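Local atomic coordinates of chintase (Rhizomucor miehei, PDB entry 5YUQ), a protein that hydrolyses the beta-1,4 linkages of chitin as a family 18 glycoside hydrolase, probably threading the polysaccharide through a tunnel-shaped active site. Residues A[78-81]-A[82-86]; A[286-289]-A[290-294]. All blocks are in the same frame, centred on the assembly; numbering follows the deposited sequence. Where two conformers were deposited one is given.

Contact 1. Residues A[78-81]-A[82-86]; sequences KSSS and SFDNF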
loop_
_atom_site.group_PDB
_atom_site.type_symbol
_atom_site.label_atom_id
_atom_site.label_comp_id
_atom_site.label_asym_id
_atom_site.label_seq_id
_atom_site.Cartn_x
_atom_site.Cartn_y
_atom_site.Cartn_z
ATOM N N LYS A 78 6.722 12.377 19.593
ATOM C CA LYS A 78 6.778 12.138 21.045
ATOM C C LYS A 78 7.398 13.306 21.805
ATOM O O LYS A 78 7.365 13.340 23.034
ATOM C CB LYS A 78 7.517 10.830 21.362
ATOM C CG LYS A 78 9.042 10.917 21.314
ATOM C CD LYS A 78 9.664 9.565 21.635
ATOM C CE LYS A 78 11.179 9.645 21.682
ATOM N NZ LYS A 78 11.774 8.317 22.008
ATOM N N SER A 79 7.961 14.261 21.072
ATOM C CA SER A 79 8.477 15.488 21.671
ATOM C C SER A 79 7.601 16.643 21.227
ATOM O O SER A 79 7.312 16.777 20.043
ATOM C CB SER A 79 9.920 15.719 21.228
ATOM O OG SER A 79 10.291 17.069 21.421
ATOM N N SER A 80 7.185 17.474 22.180
ATOM C CA SER A 80 6.273 18.578 21.897
ATOM C C SER A 80 6.835 19.558 20.868
ATOM O O SER A 80 6.128 19.991 19.960
ATOM C CB SER A 80 5.932 19.319 23.192
ATOM O OG SER A 80 4.867 20.225 22.992
ATOM N N SER A 81 8.110 19.898 21.010
ATOM C CA SER A 81 8.727 20.890 20.134
ATOM C C SER A 81 8.926 20.362 18.717
ATOM O O SER A 81 8.683 21.083 17.755
ATOM C CB SER A 81 10.049 21.398 20.708
ATOM O OG SER A 81 11.010 20.361 20.770
ATOM N N SER A 82 9.362 19.114 18.588
ATOM C CA SER A 82 9.507 18.526 17.261
ATOM C C SER A 82 8.139 18.267 16.625
ATOM O O SER A 82 7.988 18.375 15.412
ATOM C CB SER A 82 10.365 17.261 17.286
ATOM O OG SER A 82 9.774 16.257 18.080
ATOM N N PHE A 83 7.142 17.953 17.447
ATOM C CA PHE A 83 5.778 17.759 16.964
ATOM C C PHE A 83 5.275 19.045 16.321
ATOM O O PHE A 83 4.772 19.033 15.192
ATOM C CB PHE A 83 4.873 17.353 18.141
ATOM C CG PHE A 83 3.419 17.156 17.778
ATOM C CD1 PHE A 83 2.571 18.247 17.624
ATOM C CD2 PHE A 83 2.893 15.881 17.637
ATOM C CE1 PHE A 83 1.232 18.074 17.291
ATOM C CE2 PHE A 83 1.551 15.700 17.312
ATOM C CZ PHE A 83 0.725 16.796 17.140
ATOM N N ASP A 84 5.396 20.153 17.048
ATOM C CA ASP A 84 4.906 21.437 16.559
ATOM C C ASP A 84 5.639 21.851 15.290
ATOM O O ASP A 84 5.033 22.379 14.366
ATOM C CB ASP A 84 5.052 22.525 17.630
ATOM C CG ASP A 84 4.085 22.354 18.779
ATOM O OD1 ASP A 84 3.109 21.584 18.644
ATOM O OD2 ASP A 84 4.293 23.006 19.821
ATOM N N ASN A 85 6.941 21.605 15.251
ATOM C CA ASN A 85 7.731 21.980 14.087
ATOM C C ASN A 85 7.354 21.141 12.865
ATOM O O ASN A 85 7.235 21.659 11.755
ATOM C CB ASN A 85 9.225 21.861 14.392
ATOM C CG ASN A 85 10.089 22.283 13.219
ATOM O OD1 ASN A 85 10.117 23.460 12.849
ATOM N ND2 ASN A 85 10.785 21.327 12.621
ATOM N N PHE A 86 7.143 19.849 13.084
ATOM C CA PHE A 86 6.726 18.944 12.020
ATOM C C PHE A 86 5.349 19.358 11.474
ATOM O O PHE A 86 5.152 19.435 10.260
ATOM C CB PHE A 86 6.731 17.509 12.555
ATOM C CG PHE A 86 6.449 16.462 11.523
ATOM C CD1 PHE A 86 7.069 16.489 10.274
ATOM C CD2 PHE A 86 5.578 15.427 11.812
ATOM C CE1 PHE A 86 6.810 15.495 9.329
ATOM C CE2 PHE A 86 5.311 14.438 10.885
ATOM C CZ PHE A 86 5.923 14.470 9.635
HETATM O O HOH W 1 2.687 19.966 20.883
#
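Phe-83 N reaches back to Ser-79 O at 2.9 Å and closes the first turn of helix 80-97, a helix start for which Ser-79 is the N-cap residue. Two further i to i+4 bonds continue the turn: Asp-84 N to Ser-80 O at 3.0 Å and Asn-85 N to Ser-81 O at 3.1 Å. Among the side chains, Ser-82 OG lies 3.2 Å from Ser-79 CB, against the cap residue. Its chi1 of 62° sets OG between the backbone N and the carbonyl carbon, turned back along the chain, where its hydrogen bond goes to Leu-76 O in the last turn of helix 73-78. That bond ties the new helix to the one it follows. Phe-83 instead stands with CG anti to the backbone N (chi1 178°), and its buried ring packs on Leu-77 and, in helix 124-139, on Leu-131 and Ala-134. On the exposed side, one of the two conformers of Ser-80 places OG 3.0 Å from a water, a less certain half of a bridge to Asp-84, one turn on; the same water donates to Asp-84 OD1 at 2.8 Å.

Contact 2. Residues A[286-289]-A[290-294]; sequences IWRT and IAQEG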
loop_
_atom_site.group_PDB
_atom_site.type_symbol
_atom_site.label_atom_id
_atom_site.label_comp_id
_atom_site.label_asym_id
_atom_site.label_seq_id
_atom_site.Cartn_x
_atom_site.Cartn_y
_atom_site.Cartn_z
ATOM N N ILE A 286 5.954 -6.276 -11.923
ATOM C CA ILE A 286 4.868 -5.333 -12.217
ATOM C C ILE A 286 3.983 -5.810 -13.359
ATOM O O ILE A 286 4.394 -6.621 -14.188
ATOM C CB ILE A 286 5.362 -3.898 -12.493
ATOM C CG1 ILE A 286 6.188 -3.843 -13.779
ATOM C CG2 ILE A 286 6.154 -3.368 -11.305
ATOM C CD1 ILE A 286 6.355 -2.429 -14.307
ATOM N N TRP A 287 2.755 -5.312 -13.397
ATOM C CA TRP A 287 1.800 -5.771 -14.391
ATOM C C TRP A 287 2.326 -5.628 -15.812
ATOM O O TRP A 287 2.098 -6.511 -16.644
ATOM C CB TRP A 287 0.468 -5.041 -14.264
ATOM C CG TRP A 287 -0.452 -5.422 -15.375
ATOM C CD1 TRP A 287 -0.747 -4.688 -16.489
ATOM C CD2 TRP A 287 -1.180 -6.650 -15.498
ATOM N NE1 TRP A 287 -1.615 -5.388 -17.297
ATOM C CE2 TRP A 287 -1.899 -6.594 -16.708
ATOM C CE3 TRP A 287 -1.298 -7.791 -14.698
ATOM C CZ2 TRP A 287 -2.730 -7.630 -17.133
ATOM C CZ3 TRP A 287 -2.118 -8.821 -15.120
ATOM C CH2 TRP A 287 -2.823 -8.735 -16.329
ATOM N N ARG A 288 3.024 -4.539 -16.103
ATOM C CA ARG A 288 3.527 -4.318 -17.472
ATOM C C ARG A 288 4.330 -5.555 -17.919
ATOM O O ARG A 288 4.199 -5.945 -19.046
ATOM C CB ARG A 288 4.388 -3.097 -17.636
ATOM C CG ARG A 288 3.658 -1.790 -17.437
ATOM C CD ARG A 288 4.513 -0.541 -17.478
ATOM N NE ARG A 288 4.980 -0.244 -18.833
ATOM C CZ ARG A 288 4.248 0.356 -19.750
ATOM N NH1 ARG A 288 3.015 0.786 -19.515
ATOM N NH2 ARG A 288 4.769 0.565 -20.921
ATOM N N THR A 289 5.164 -6.087 -17.023
ATOM C CA THR A 289 5.979 -7.258 -17.330
ATOM C C THR A 289 5.122 -8.505 -17.505
ATOM O O THR A 289 5.330 -9.287 -18.434
ATOM C CB THR A 289 7.001 -7.521 -16.224
ATOM O OG1 THR A 289 7.727 -6.314 -15.949
ATOM C CG2 THR A 289 7.971 -8.617 -16.648
ATOM N N ILE A 290 4.166 -8.695 -16.602
ATOM C CA ILE A 290 3.247 -9.825 -16.683
ATOM C C ILE A 290 2.526 -9.831 -18.034
ATOM O O ILE A 290 2.412 -10.873 -18.689
ATOM C CB ILE A 290 2.231 -9.777 -15.524
ATOM C CG1 ILE A 290 2.979 -9.806 -14.183
ATOM C CG2 ILE A 290 1.255 -10.939 -15.603
ATOM C CD1 ILE A 290 2.074 -9.683 -12.950
ATOM N N ALA A 291 2.082 -8.656 -18.465
ATOM C CA ALA A 291 1.370 -8.522 -19.733
ATOM C C ALA A 291 2.311 -8.756 -20.908
ATOM O O ALA A 291 2.000 -9.533 -21.817
ATOM C CB ALA A 291 0.726 -7.153 -19.827
ATOM N N GLN A 292 3.467 -8.096 -20.882
ATOM C CA GLN A 292 4.420 -8.191 -21.993
ATOM C C GLN A 292 4.942 -9.609 -22.193
ATOM O O GLN A 292 5.207 -10.019 -23.328
ATOM C CB GLN A 292 5.596 -7.228 -21.779
ATOM C CG GLN A 292 5.267 -5.750 -21.978
ATOM C CD GLN A 292 6.293 -4.823 -21.336
ATOM O OE1 GLN A 292 7.223 -5.274 -20.656
ATOM N NE2 GLN A 292 6.125 -3.520 -21.545
ATOM N N GLU A 293 5.083 -10.360 -21.102
ATOM C CA GLU A 293 5.627 -11.713 -21.174
ATOM C C GLU A 293 4.568 -12.753 -21.506
ATOM O O GLU A 293 4.885 -13.922 -21.730
ATOM C CB GLU A 293 6.332 -12.084 -19.867
ATOM C CG GLU A 293 7.610 -11.308 -19.634
ATOM C CD GLU A 293 8.314 -11.723 -18.365
ATOM O OE1 GLU A 293 7.704 -12.457 -17.556
ATOM O OE2 GLU A 293 9.480 -11.316 -18.177
ATOM N N GLY A 294 3.311 -12.332 -21.549
ATOM C CA GLY A 294 2.239 -13.227 -21.939
ATOM C C GLY A 294 2.009 -14.318 -20.922
ATOM O O GLY A 294 1.558 -15.407 -21.264
HETATM O O HOH W 2 8.351 -4.371 -17.587
#
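Trp-287 and Ala-291, one helical turn apart, make an off-centre CH-pi contact: the methyl CB of Ala-291 sits over one face of the indole, 4.3 Å from the centroid of the five-membered ring. Ile-290 meets the benzo end of the same ring, its CG2 branch 4.0 Å from Trp-287 CZ3, and the two side chains cross at about a right angle. With CG anti to the backbone N (chi1 174°), the indole is laid along the helix toward these two residues. The ring also touches Thr-360 and Leu-361 of helix 360-363, and NE1 of this buried residue hydrogen-bonds to Asp-356 OD2.

Among the polar side chains, Thr-289 and Glu-293, four residues apart, run side by side, with Thr-289 CG2 3.4 Å from Glu-293 OE2, while Glu-293 OE1 bonds to Tyr-285 OH. A water donates to Thr-289 OG1 at 2.6 Å and, weakly, to Gln-292 OE1; the same OG1 also bonds to Asp-264. Arg-288 turns outward to a salt bridge with Asp-357.

Four backbone bonds carry the helix itself. Ala-291 N to Trp-287 O is 2.8 Å and nearly collinear with the carbonyl, and Ile-290 N meets Ile-286 O in the carbonyl plane. Gln-292 N and Glu-293 N bond to Arg-288 O and Thr-289 O, each tilted from the acceptor's plane. Ile-286 is the N-cap residue, where strand 284-286 gives way to the helix. At the other end Gly-294 N bonds to Ala-291 O at 3.1 Å, one of two bonds back into the last turn that, with the glycine's positive phi of 68°, make the Schellman motif closing this short helix 287-292.

Both contacts include a helix start with an N-cap residue and i to i+4 backbone bonds, but they belong to different elements on opposite sides of the chain's centre, with centres about 45 Å apart. Contact 1 opens the long helix 80-97 at the surface; serines and an aspartate dominate it, and Phe-83 is its one buried touching residue. Contact 2 spans nearly all of the short helix 287-292 and is partly buried, with three apolar residues sunk among neighbouring parts of the fold. Each has a water near its polar side chains, with one end of each bridge uncertain or weak. An aromatic-to-methyl contact between the segments and a C-terminal Schellman motif occur in contact 2 alone.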